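Local coordinates for putative short-chain dehydrogenase/reductase (Burkholderia xenovorans, PDB 5K9Z), which is a short-chain dehydrogenase/reductase that probably interconverts alcohols and carbonyl compounds with NAD or NADP as cofactor, at residues N94-V99 / L117-D122; C142-A147 / Y234-D239; S148-M153 / A160-K165; R215-G220 / V250-T255. One frame throughout, in Å; residues are numbered along the deposited sequence.

Contact 1 of 4, residues N94-V99 / L117-D122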
loop_
_atom_site.group_PDB
_atom_site.type_symbol
_atom_site.label_atom_id
_atom_site.label_comp_id
_atom_site.label_asym_id
_atom_site.label_seq_id
_atom_site.Cartn_x
_atom_site.Cartn_y
_atom_site.Cartn_z
ATOM N N ASN C 94 -19.080 6.936 -9.829
ATOM C CA ASN C 94 -18.455 6.412 -11.042
ATOM C C ASN C 94 -18.232 4.926 -10.839
ATOM O O ASN C 94 -17.285 4.522 -10.164
ATOM C CB ASN C 94 -17.135 7.108 -11.326
ATOM C CG ASN C 94 -17.299 8.587 -11.517
ATOM O OD1 ASN C 94 -18.076 9.021 -12.364
ATOM N ND2 ASN C 94 -16.598 9.375 -10.707
ATOM N N ASN C 95 -19.112 4.114 -11.414
ATOM C CA ASN C 95 -19.092 2.674 -11.218
ATOM C C ASN C 95 -19.267 1.968 -12.558
ATOM O O ASN C 95 -20.073 2.390 -13.396
ATOM C CB ASN C 95 -20.189 2.257 -10.232
ATOM C CG ASN C 95 -20.452 0.760 -10.248
ATOM O OD1 ASN C 95 -21.424 0.295 -10.852
ATOM N ND2 ASN C 95 -19.584 0.003 -9.606
ATOM N N ALA C 96 -18.504 0.896 -12.761
ATOM C CA ALA C 96 -18.657 0.066 -13.952
ATOM C C ALA C 96 -18.411 -1.384 -13.574
ATOM O O ALA C 96 -17.409 -1.695 -12.924
ATOM C CB ALA C 96 -17.699 0.491 -15.071
ATOM N N GLY C 97 -19.356 -2.251 -13.934
ATOM C CA GLY C 97 -19.184 -3.687 -13.810
ATOM C C GLY C 97 -18.503 -4.201 -15.055
ATOM O O GLY C 97 -19.165 -4.697 -15.973
ATOM N N PHE C 98 -17.186 -4.037 -15.126
ATOM C CA PHE C 98 -16.473 -4.182 -16.390
ATOM C C PHE C 98 -15.022 -4.520 -16.085
ATOM O O PHE C 98 -14.441 -3.949 -15.162
ATOM C CB PHE C 98 -16.562 -2.891 -17.216
ATOM C CG PHE C 98 -15.848 -2.962 -18.539
ATOM C CD1 PHE C 98 -16.485 -3.469 -19.663
ATOM C CD2 PHE C 98 -14.536 -2.528 -18.662
ATOM C CE1 PHE C 98 -15.829 -3.523 -20.900
ATOM C CE2 PHE C 98 -13.874 -2.596 -19.889
ATOM C CZ PHE C 98 -14.515 -3.092 -21.002
ATOM N N VAL C 99 -14.442 -5.441 -16.856
ATOM C CA VAL C 99 -13.065 -5.881 -16.646
ATOM C C VAL C 99 -12.185 -5.577 -17.854
ATOM O O VAL C 99 -11.104 -4.982 -17.716
ATOM C CB VAL C 99 -13.000 -7.388 -16.293
ATOM C CG1 VAL C 99 -11.551 -7.812 -16.067
ATOM C CG2 VAL C 99 -13.834 -7.676 -15.063
ATOM N N LEU C 117 -9.388 1.013 -20.812
ATOM C CA LEU C 117 -9.168 2.297 -20.147
ATOM C C LEU C 117 -10.278 3.301 -20.456
ATOM O O LEU C 117 -10.552 4.182 -19.634
ATOM C CB LEU C 117 -7.795 2.849 -20.535
ATOM C CG LEU C 117 -6.607 2.473 -19.622
ATOM C CD1 LEU C 117 -6.508 0.992 -19.351
ATOM C CD2 LEU C 117 -5.315 2.958 -20.256
ATOM N N GLY C 118 -10.941 3.168 -21.614
ATOM C CA GLY C 118 -12.035 4.072 -21.941
ATOM C C GLY C 118 -13.167 3.985 -20.938
ATOM O O GLY C 118 -13.711 5.007 -20.506
ATOM N N VAL C 119 -13.493 2.764 -20.509
ATOM C CA VAL C 119 -14.535 2.550 -19.515
ATOM C C VAL C 119 -14.006 2.821 -18.101
ATOM O O VAL C 119 -14.631 3.540 -17.309
ATOM C CB VAL C 119 -15.092 1.114 -19.632
ATOM C CG1 VAL C 119 -16.119 0.861 -18.562
ATOM C CG2 VAL C 119 -15.664 0.818 -21.061
ATOM N N LEU C 120 -12.879 2.203 -17.743
ATOM C CA LEU C 120 -12.468 2.172 -16.344
ATOM C C LEU C 120 -11.746 3.429 -15.895
ATOM O O LEU C 120 -11.693 3.694 -14.685
ATOM C CB LEU C 120 -11.597 0.939 -16.071
ATOM C CG LEU C 120 -12.324 -0.408 -16.246
ATOM C CD1 LEU C 120 -11.426 -1.613 -15.930
ATOM C CD2 LEU C 120 -13.584 -0.474 -15.398
ATOM N N LEU C 121 -11.148 4.177 -16.815
ATOM C CA LEU C 121 -10.409 5.386 -16.467
ATOM C C LEU C 121 -11.018 6.626 -17.109
ATOM O O LEU C 121 -11.363 7.572 -16.387
ATOM C CB LEU C 121 -8.930 5.246 -16.875
ATOM C CG LEU C 121 -8.067 6.507 -16.723
ATOM C CD1 LEU C 121 -8.156 7.070 -15.306
ATOM C CD2 LEU C 121 -6.614 6.209 -17.092
ATOM N N ASP C 122 -11.169 6.652 -18.443
ATOM C CA ASP C 122 -11.732 7.842 -19.082
ATOM C C ASP C 122 -13.112 8.138 -18.522
ATOM O O ASP C 122 -13.440 9.297 -18.237
ATOM C CB ASP C 122 -11.828 7.650 -20.600
ATOM C CG ASP C 122 -10.478 7.459 -21.267
ATOM O OD1 ASP C 122 -9.437 7.791 -20.672
ATOM O OD2 ASP C 122 -10.465 6.901 -22.384
#

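Contact 2 of 4, residues C142-A147 / Y234-D239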
loop_
_atom_site.group_PDB
_atom_site.type_symbol
_atom_site.label_atom_id
_atom_site.label_comp_id
_atom_site.label_asym_id
_atom_site.label_seq_id
_atom_site.Cartn_x
_atom_site.Cartn_y
_atom_site.Cartn_z
ATOM N N CYS C 142 -20.313 15.325 -3.409
ATOM C CA CYS C 142 -19.473 14.184 -3.100
ATOM C C CYS C 142 -19.325 13.361 -4.371
ATOM O O CYS C 142 -20.327 12.902 -4.924
ATOM C CB CYS C 142 -20.111 13.352 -1.978
ATOM S SG CYS C 142 -19.110 12.008 -1.444
ATOM N N ILE C 143 -18.093 13.179 -4.841
ATOM C CA ILE C 143 -17.822 12.390 -6.041
ATOM C C ILE C 143 -17.122 11.103 -5.622
ATOM O O ILE C 143 -16.048 11.134 -5.005
ATOM C CB ILE C 143 -16.981 13.182 -7.052
ATOM C CG1 ILE C 143 -17.713 14.482 -7.427
ATOM C CG2 ILE C 143 -16.740 12.353 -8.280
ATOM C CD1 ILE C 143 -16.894 15.436 -8.296
ATOM N N LEU C 144 -17.727 9.972 -5.957
ATOM C CA LEU C 144 -17.255 8.675 -5.482
ATOM C C LEU C 144 -16.993 7.762 -6.667
ATOM O O LEU C 144 -17.793 7.703 -7.601
ATOM C CB LEU C 144 -18.281 8.033 -4.533
ATOM C CG LEU C 144 -18.645 8.840 -3.287
ATOM C CD1 LEU C 144 -19.816 8.226 -2.528
ATOM C CD2 LEU C 144 -17.424 8.951 -2.388
ATOM N N SER C 145 -15.869 7.048 -6.634
ATOM C CA SER C 145 -15.512 6.129 -7.704
ATOM C C SER C 145 -15.317 4.733 -7.126
ATOM O O SER C 145 -14.676 4.563 -6.086
ATOM C CB SER C 145 -14.241 6.582 -8.427
ATOM O OG SER C 145 -14.402 7.879 -8.991
ATOM N N VAL C 146 -15.852 3.728 -7.809
ATOM C CA VAL C 146 -15.683 2.341 -7.374
ATOM C C VAL C 146 -14.408 1.852 -8.047
ATOM O O VAL C 146 -14.396 1.536 -9.247
ATOM C CB VAL C 146 -16.894 1.481 -7.730
ATOM C CG1 VAL C 146 -16.672 -0.007 -7.297
ATOM C CG2 VAL C 146 -18.152 2.075 -7.084
ATOM N N ALA C 147 -13.315 1.844 -7.287
ATOM C CA ALA C 147 -12.069 1.339 -7.842
ATOM C C ALA C 147 -12.028 -0.154 -7.544
ATOM O O ALA C 147 -13.004 -0.851 -7.827
ATOM C CB ALA C 147 -10.859 2.091 -7.280
ATOM N N TYR C 234 -21.887 5.486 3.363
ATOM C CA TYR C 234 -21.073 6.082 4.426
ATOM C C TYR C 234 -20.269 7.274 3.898
ATOM O O TYR C 234 -20.306 8.371 4.475
ATOM C CB TYR C 234 -20.133 5.054 5.053
ATOM C CG TYR C 234 -19.099 5.720 5.941
ATOM C CD1 TYR C 234 -19.463 6.309 7.152
ATOM C CD2 TYR C 234 -17.769 5.802 5.545
ATOM C CE1 TYR C 234 -18.516 6.945 7.959
ATOM C CE2 TYR C 234 -16.823 6.440 6.329
ATOM C CZ TYR C 234 -17.196 6.999 7.534
ATOM O OH TYR C 234 -16.240 7.630 8.300
ATOM N N LEU C 235 -19.554 7.084 2.785
ATOM C CA LEU C 235 -18.724 8.168 2.267
ATOM C C LEU C 235 -19.553 9.367 1.811
ATOM O O LEU C 235 -19.071 10.507 1.881
ATOM C CB LEU C 235 -17.832 7.672 1.127
ATOM C CG LEU C 235 -16.659 6.761 1.500
ATOM C CD1 LEU C 235 -15.934 6.273 0.264
ATOM C CD2 LEU C 235 -15.690 7.463 2.438
ATOM N N ALA C 236 -20.789 9.147 1.342
ATOM C CA ALA C 236 -21.625 10.270 0.915
ATOM C C ALA C 236 -22.324 10.966 2.078
ATOM O O ALA C 236 -22.804 12.096 1.915
ATOM C CB ALA C 236 -22.679 9.815 -0.090
ATOM N N SER C 237 -22.384 10.326 3.241
ATOM C CA SER C 237 -23.164 10.841 4.349
ATOM C C SER C 237 -22.431 11.997 5.025
ATOM O O SER C 237 -21.228 12.192 4.847
ATOM C CB SER C 237 -23.448 9.731 5.369
ATOM O OG SER C 237 -22.274 9.382 6.094
ATOM N N ASP C 238 -23.179 12.781 5.799
ATOM C CA ASP C 238 -22.552 13.868 6.539
ATOM C C ASP C 238 -21.535 13.372 7.568
ATOM O O ASP C 238 -20.643 14.141 7.938
ATOM C CB ASP C 238 -23.619 14.721 7.230
ATOM C CG ASP C 238 -24.458 15.526 6.243
ATOM O OD1 ASP C 238 -23.976 15.803 5.121
ATOM O OD2 ASP C 238 -25.611 15.866 6.591
ATOM N N ASP C 239 -21.645 12.119 8.043
ATOM C CA ASP C 239 -20.620 11.566 8.940
ATOM C C ASP C 239 -19.226 11.625 8.324
ATOM O O ASP C 239 -18.222 11.664 9.049
ATOM C CB ASP C 239 -20.917 10.101 9.305
ATOM C CG ASP C 239 -22.048 9.938 10.316
ATOM O OD1 ASP C 239 -22.384 10.911 11.029
ATOM O OD2 ASP C 239 -22.583 8.802 10.404
#

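Contact 3 of 4, residues S148-M153 / A160-K165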
loop_
_atom_site.group_PDB
_atom_site.type_symbol
_atom_site.label_atom_id
_atom_site.label_comp_id
_atom_site.label_asym_id
_atom_site.label_seq_id
_atom_site.Cartn_x
_atom_site.Cartn_y
_atom_site.Cartn_z
ATOM N N SER C 148 -10.963 -0.635 -6.911
ATOM C CA SER C 148 -10.747 -2.061 -6.662
ATOM C C SER C 148 -9.448 -2.211 -5.889
ATOM O O SER C 148 -8.578 -1.342 -5.950
ATOM C CB SER C 148 -10.651 -2.856 -7.970
ATOM O OG SER C 148 -10.085 -4.122 -7.741
ATOM N N THR C 149 -9.295 -3.360 -5.216
ATOM C CA THR C 149 -8.003 -3.695 -4.633
ATOM C C THR C 149 -6.909 -3.734 -5.693
ATOM O O THR C 149 -5.734 -3.499 -5.380
ATOM C CB THR C 149 -8.069 -5.053 -3.911
ATOM O OG1 THR C 149 -8.650 -6.029 -4.775
ATOM C CG2 THR C 149 -8.917 -4.956 -2.680
ATOM N N ALA C 150 -7.272 -4.010 -6.952
ATOM C CA ALA C 150 -6.307 -3.942 -8.041
ATOM C C ALA C 150 -5.786 -2.526 -8.279
ATOM O O ALA C 150 -4.764 -2.361 -8.957
ATOM C CB ALA C 150 -6.937 -4.498 -9.326
ATOM N N GLY C 151 -6.429 -1.517 -7.704
ATOM C CA GLY C 151 -5.891 -0.166 -7.737
ATOM C C GLY C 151 -4.880 0.124 -6.657
ATOM O O GLY C 151 -4.251 1.186 -6.674
ATOM N N VAL C 152 -4.676 -0.826 -5.752
ATOM C CA VAL C 152 -3.793 -0.641 -4.613
ATOM C C VAL C 152 -2.513 -1.473 -4.715
ATOM O O VAL C 152 -1.493 -1.084 -4.122
ATOM C CB VAL C 152 -4.566 -0.971 -3.312
ATOM C CG1 VAL C 152 -3.665 -1.364 -2.172
ATOM C CG2 VAL C 152 -5.479 0.212 -2.922
ATOM N N MET C 153 -2.509 -2.555 -5.495
ATOM C CA MET C 153 -1.308 -3.356 -5.695
ATOM C C MET C 153 -1.494 -4.211 -6.944
ATOM O O MET C 153 -2.594 -4.301 -7.500
ATOM C CB MET C 153 -1.010 -4.195 -4.446
ATOM C CG MET C 153 -2.065 -5.246 -4.133
ATOM S SD MET C 153 -1.669 -6.366 -2.732
ATOM C CE MET C 153 -0.157 -7.111 -3.333
ATOM N N ALA C 160 -4.508 -4.229 -17.689
ATOM C CA ALA C 160 -5.199 -2.971 -17.975
ATOM C C ALA C 160 -6.089 -2.576 -16.812
ATOM O O ALA C 160 -6.123 -1.404 -16.411
ATOM C CB ALA C 160 -6.016 -3.088 -19.259
ATOM N N TYR C 161 -6.808 -3.550 -16.256
ATOM C CA TYR C 161 -7.613 -3.321 -15.064
ATOM C C TYR C 161 -6.777 -2.716 -13.949
ATOM O O TYR C 161 -7.136 -1.682 -13.378
ATOM C CB TYR C 161 -8.209 -4.646 -14.605
ATOM C CG TYR C 161 -9.286 -4.567 -13.558
ATOM C CD1 TYR C 161 -10.614 -4.337 -13.928
ATOM C CD2 TYR C 161 -9.006 -4.824 -12.211
ATOM C CE1 TYR C 161 -11.621 -4.322 -12.992
ATOM C CE2 TYR C 161 -10.020 -4.827 -11.258
ATOM C CZ TYR C 161 -11.318 -4.563 -11.655
ATOM O OH TYR C 161 -12.320 -4.548 -10.723
ATOM N N THR C 162 -5.624 -3.323 -13.664
ATOM C CA THR C 162 -4.806 -2.848 -12.555
ATOM C C THR C 162 -4.305 -1.425 -12.817
ATOM O O THR C 162 -4.337 -0.574 -11.920
ATOM C CB THR C 162 -3.643 -3.817 -12.327
ATOM O OG1 THR C 162 -4.142 -5.129 -11.964
ATOM C CG2 THR C 162 -2.715 -3.298 -11.252
ATOM N N SER C 163 -3.853 -1.141 -14.043
ATOM C CA SER C 163 -3.359 0.195 -14.349
ATOM C C SER C 163 -4.478 1.228 -14.243
ATOM O O SER C 163 -4.297 2.308 -13.654
ATOM C CB SER C 163 -2.736 0.188 -15.743
ATOM O OG SER C 163 -2.139 1.420 -16.066
ATOM N N ALA C 164 -5.637 0.918 -14.826
ATOM C CA ALA C 164 -6.789 1.818 -14.771
ATOM C C ALA C 164 -7.198 2.106 -13.332
ATOM O O ALA C 164 -7.480 3.253 -12.976
ATOM C CB ALA C 164 -7.965 1.203 -15.531
ATOM N N LYS C 165 -7.248 1.075 -12.488
ATOM C CA LYS C 165 -7.717 1.276 -11.120
ATOM C C LYS C 165 -6.715 2.087 -10.306
ATOM O O LYS C 165 -7.118 2.888 -9.456
ATOM C CB LYS C 165 -8.004 -0.085 -10.462
ATOM C CG LYS C 165 -9.167 -0.837 -11.108
ATOM C CD LYS C 165 -10.514 -0.131 -10.883
ATOM C CE LYS C 165 -11.676 -0.906 -11.524
ATOM N NZ LYS C 165 -12.995 -0.246 -11.307
HETATM O O HOH W 1 -3.653 -6.029 -9.302
#

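Contact 4 of 4, residues R215-G220 / V250-T255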
loop_
_atom_site.group_PDB
_atom_site.type_symbol
_atom_site.label_atom_id
_atom_site.label_comp_id
_atom_site.label_asym_id
_atom_site.label_seq_id
_atom_site.Cartn_x
_atom_site.Cartn_y
_atom_site.Cartn_z
ATOM N N ARG C 215 -14.002 -18.488 -0.291
ATOM C CA ARG C 215 -12.659 -19.046 -0.143
ATOM C C ARG C 215 -11.588 -17.955 -0.128
ATOM O O ARG C 215 -10.538 -18.128 0.505
ATOM C CB ARG C 215 -12.378 -20.056 -1.261
ATOM N N ALA C 216 -11.833 -16.829 -0.804
ATOM C CA ALA C 216 -10.841 -15.766 -0.890
ATOM C C ALA C 216 -10.781 -14.894 0.360
ATOM O O ALA C 216 -9.749 -14.251 0.592
ATOM C CB ALA C 216 -11.117 -14.887 -2.116
ATOM N N SER C 217 -11.858 -14.850 1.173
ATOM C CA SER C 217 -11.860 -13.962 2.333
ATOM C C SER C 217 -11.175 -14.627 3.521
ATOM O O SER C 217 -11.559 -15.736 3.909
ATOM C CB SER C 217 -13.287 -13.608 2.728
ATOM O OG SER C 217 -13.300 -12.916 3.967
ATOM N N PRO C 218 -10.231 -13.950 4.175
ATOM C CA PRO C 218 -9.716 -14.484 5.447
ATOM C C PRO C 218 -10.804 -14.606 6.497
ATOM O O PRO C 218 -10.702 -15.465 7.387
ATOM C CB PRO C 218 -8.632 -13.471 5.839
ATOM C CG PRO C 218 -8.144 -12.947 4.513
ATOM C CD PRO C 218 -9.354 -12.908 3.618
ATOM N N LEU C 219 -11.874 -13.818 6.383
ATOM C CA LEU C 219 -13.001 -13.948 7.292
ATOM C C LEU C 219 -13.914 -15.102 6.906
ATOM O O LEU C 219 -14.814 -15.448 7.679
ATOM C CB LEU C 219 -13.804 -12.644 7.327
ATOM C CG LEU C 219 -13.033 -11.437 7.886
ATOM C CD1 LEU C 219 -13.604 -10.085 7.436
ATOM C CD2 LEU C 219 -12.957 -11.524 9.412
ATOM N N GLY C 220 -13.699 -15.736 5.754
ATOM C CA GLY C 220 -14.424 -16.958 5.493
ATOM C C GLY C 220 -15.825 -16.783 4.958
ATOM O O GLY C 220 -16.517 -17.783 4.781
ATOM N N VAL C 250 -12.439 -2.562 1.000
ATOM C CA VAL C 250 -13.390 -3.536 1.534
ATOM C C VAL C 250 -12.969 -4.883 0.958
ATOM O O VAL C 250 -13.497 -5.326 -0.064
ATOM C CB VAL C 250 -14.847 -3.203 1.173
ATOM C CG1 VAL C 250 -15.814 -4.146 1.909
ATOM C CG2 VAL C 250 -15.174 -1.726 1.472
ATOM N N ASP C 251 -12.004 -5.556 1.626
ATOM C CA ASP C 251 -11.394 -6.741 1.028
ATOM C C ASP C 251 -11.026 -7.803 2.060
ATOM O O ASP C 251 -10.152 -8.628 1.788
ATOM C CB ASP C 251 -10.133 -6.331 0.227
ATOM C CG ASP C 251 -8.929 -5.979 1.129
ATOM O OD1 ASP C 251 -9.095 -5.681 2.335
ATOM O OD2 ASP C 251 -7.798 -5.969 0.612
ATOM N N SER C 252 -11.618 -7.773 3.242
ATOM C CA SER C 252 -11.307 -8.723 4.304
ATOM C C SER C 252 -9.845 -8.667 4.725
ATOM O O SER C 252 -9.353 -9.611 5.336
ATOM C CB SER C 252 -11.688 -10.157 3.903
ATOM O OG SER C 252 -13.076 -10.239 3.685
ATOM N N GLY C 253 -9.136 -7.586 4.393
ATOM C CA GLY C 253 -7.762 -7.379 4.826
ATOM C C GLY C 253 -6.671 -7.932 3.930
ATOM O O GLY C 253 -5.494 -7.858 4.303
ATOM N N VAL C 254 -7.009 -8.418 2.728
ATOM C CA VAL C 254 -6.038 -9.141 1.908
ATOM C C VAL C 254 -4.862 -8.249 1.502
ATOM O O VAL C 254 -3.707 -8.701 1.482
ATOM C CB VAL C 254 -6.735 -9.762 0.679
ATOM C CG1 VAL C 254 -5.711 -10.197 -0.350
ATOM C CG2 VAL C 254 -7.604 -10.952 1.116
ATOM N N THR C 255 -5.128 -6.986 1.135
ATOM C CA THR C 255 -4.056 -6.155 0.583
ATOM C C THR C 255 -3.026 -5.768 1.647
ATOM O O THR C 255 -1.856 -5.561 1.316
ATOM C CB THR C 255 -4.619 -4.884 -0.085
ATOM O OG1 THR C 255 -5.385 -4.121 0.857
ATOM C CG2 THR C 255 -5.493 -5.228 -1.289
#

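Contact 1 of 4, residues N94-V99 / L117-D122
Phe98 lays its ring against Val119, and the pair shows how a loop that follows a strand can be seated on a helix without a single hydrogen bond between them. With CG anti to the backbone N (chi1 -180°), the ring of Phe98 reaches over to the helix and crosses the Val119 side chain at about a right angle. The two methyl groups of Val119 then have different roles. CG2 stands over one face, 4.1 Å from the ring centroid and 13° off the normal, which makes a CH-pi contact, whereas CG1 settles nearer the root of the ring, with Val119 CG1 and Phe98 CD2 3.7 Å apart. CG1 also touches the methyl of Ala96, the separation from Val119 CG1 to Ala96 CB being 3.8 Å. Leu120 comes from a different side: its CG lies in the ring plane at the edge, 3.9 Å from Phe98 CD2, and Leu120 CD2 reaches 3.6 Å from Phe98 O.

Asn94 to Gly97 form the Asn-Asn-Ala-Gly signature of this family, and Asn94 pairs through its backbone with Leu144 and Val146 of the adjacent strand. Phe272 of the second subunit packs on Phe98. No salt bridge crosses either; side-chain contacts are apolar, the leucine methyls also lie against the Phe98 and Val99 carbonyl oxygens, and van der Waals contact, including the CH-pi contact over the Phe98 face, holds loop on helix.

Contact 2 of 4, residues C142-A147 / Y234-D239
Leu144 reaches from the central sheet to the end of helix 225-236, and its course illustrates how a strand residue divides its branches between successive helix positions. From CB, which points toward the helix, the chain turns at chi1 -58° so that CG lies anti to the carbonyl carbon and the two methyls are carried up to the helix. CG itself makes no close approach; the methyls do the touching. CD2 meets Leu235, with Leu144 CD2 3.8 Å from Leu235 CB and 4.1 Å from Leu235 CD1, and the two leucine side chains cross at a slant. CD1 goes to the next residue, where Leu144 CD1 lies 4.1 Å from Ala236 CB and equally far from Ala236 N.

Two positions earlier on the strand, Cys142 points the same way. Its SG rests 3.6 Å from Leu235 O and 3.9 Å from Ala236 CA, so the sulfur lies against the backbone of the last helical turn. Leu235 O has its hydrogen bond from Arg185. Just beyond, Ser237 leaves the helix and turns its OG back to Tyr234 O at 2.7 Å; Ser237 N donates to the same oxygen, which is thus gripped twice.

All four touching residues are buried. Helix 225-236 lies on one side of strand 141-146, while Ile143 and Ser145, alternating with Cys142 and Leu144, pack against helix 110-138: the strand is sandwiched as in a Rossmann-type fold.

Contact 3 of 4, residues S148-M153 / A160-K165
Chi1 of -168° in Tyr161 and 164° in Ser148 places CG of the one and OG of the other anti to their backbone N, and brings the phenol alongside the serine. The hydroxyls are not hydrogen-bonded to each other: Tyr161 OH lies nearest Ser148 CB, at 3.6 Å, and Ser148 OG reaches the ring edge, 3.6 Å from Tyr161 CE2. Ala150 CB shares that edge, 3.6 Å from Tyr161 CD2. Ser148 OG is used within its own segment, accepting from Ala150 N with an N-H...O angle of 160°, and so closes an ST turn.

Lys165 bends at chi2, which runs its chain past one face of the Tyr161 ring, CG standing over the rim. Its CD passes Ser148 CB, and its NZ is bonded to Val146 O at the end of the neighbouring strand. The tightest spot is at the root of this side chain, where Lys165 CB and Gly151 CA stand 3.4 Å apart; the bare CA of glycine allows helix and turn to come so close.

Thr162 puts its CG2 3.2 Å from Ala150 O, while its OG1 donates to Pro158 O and receives a water that also donates to Met153 O, at 2.7 Å. Ser148, thirteen residues before a Tyr-x-x-x-Lys sequence, matches the Ser-Tyr-Lys signature of the family, consistent with an active site here. Chemically, no direct hydrogen bond crosses the contact, and a water bridges it instead; Tyr161 and Lys165 stand one helical turn apart, and Ser148 packs against both through van der Waals contacts.

Contact 4 of 4, residues R215-G220 / V250-T255
The pyrrolidine ring of Pro218 offers its CD to two residues of the other segment: Ser252 CB and Val254 CG2 each lie 3.6 Å from Pro218 CD, and the proline crosses Val254 at about a right angle. The flat carboxylate of Asp251 takes hydrogen bonds from its own segment. Gly253 N approaches its OD1 from above the plane, 57° out of it, whereas Thr255 N meets OD2 on the syn side, 30° out of plane.

Across the contact the polar link is a hydrogen bond between Ser217 OG and Ser252 OG, 2.7 Å long, in which either hydroxyl may be the donor. Ser252 OG lies anti to the carbonyl carbon (chi1 -62°), which turns it toward Ser217. Leu219 N adds a weak bond to Ser217 OG, and Leu219 CD1 lies against Ser252, 3.8 Å from Ser252 OG.

Two turns are thereby docked. Ser217 to Gly220 is a type I beta turn leaving helix 205-216, and it packs on the type I' turn from Asp251 to Val254, where Asp251 OD1 closes an Asx turn that leads into Gly253, the N-cap of helix 254-257.

Overall arrangement
From the N terminus, contact 1 closes a short loop between strand 91-94 and helix 110-138. Strand 141-146 opens contact 2, whose long loop ends only at helix 225-236. Within it falls contact 3, folding the segment after the strand back on helix 159-179. Contact 4 opens at the end of helix 205-216, before contact 2 has closed, and ends beyond it, so these two cross. Contacts 1 and 2 meet through the backbones of Asn94, Leu144 and Val146, 2 and 3 through Val146 O and Lys165 NZ, 1 and 3 through Leu120 and Tyr161, 3 and 4 through Thr149 and Asp251. Contact 2 packs strand on helix; contacts 1 and 3 join loops at strand ends to helices; contact 4 joins two turns.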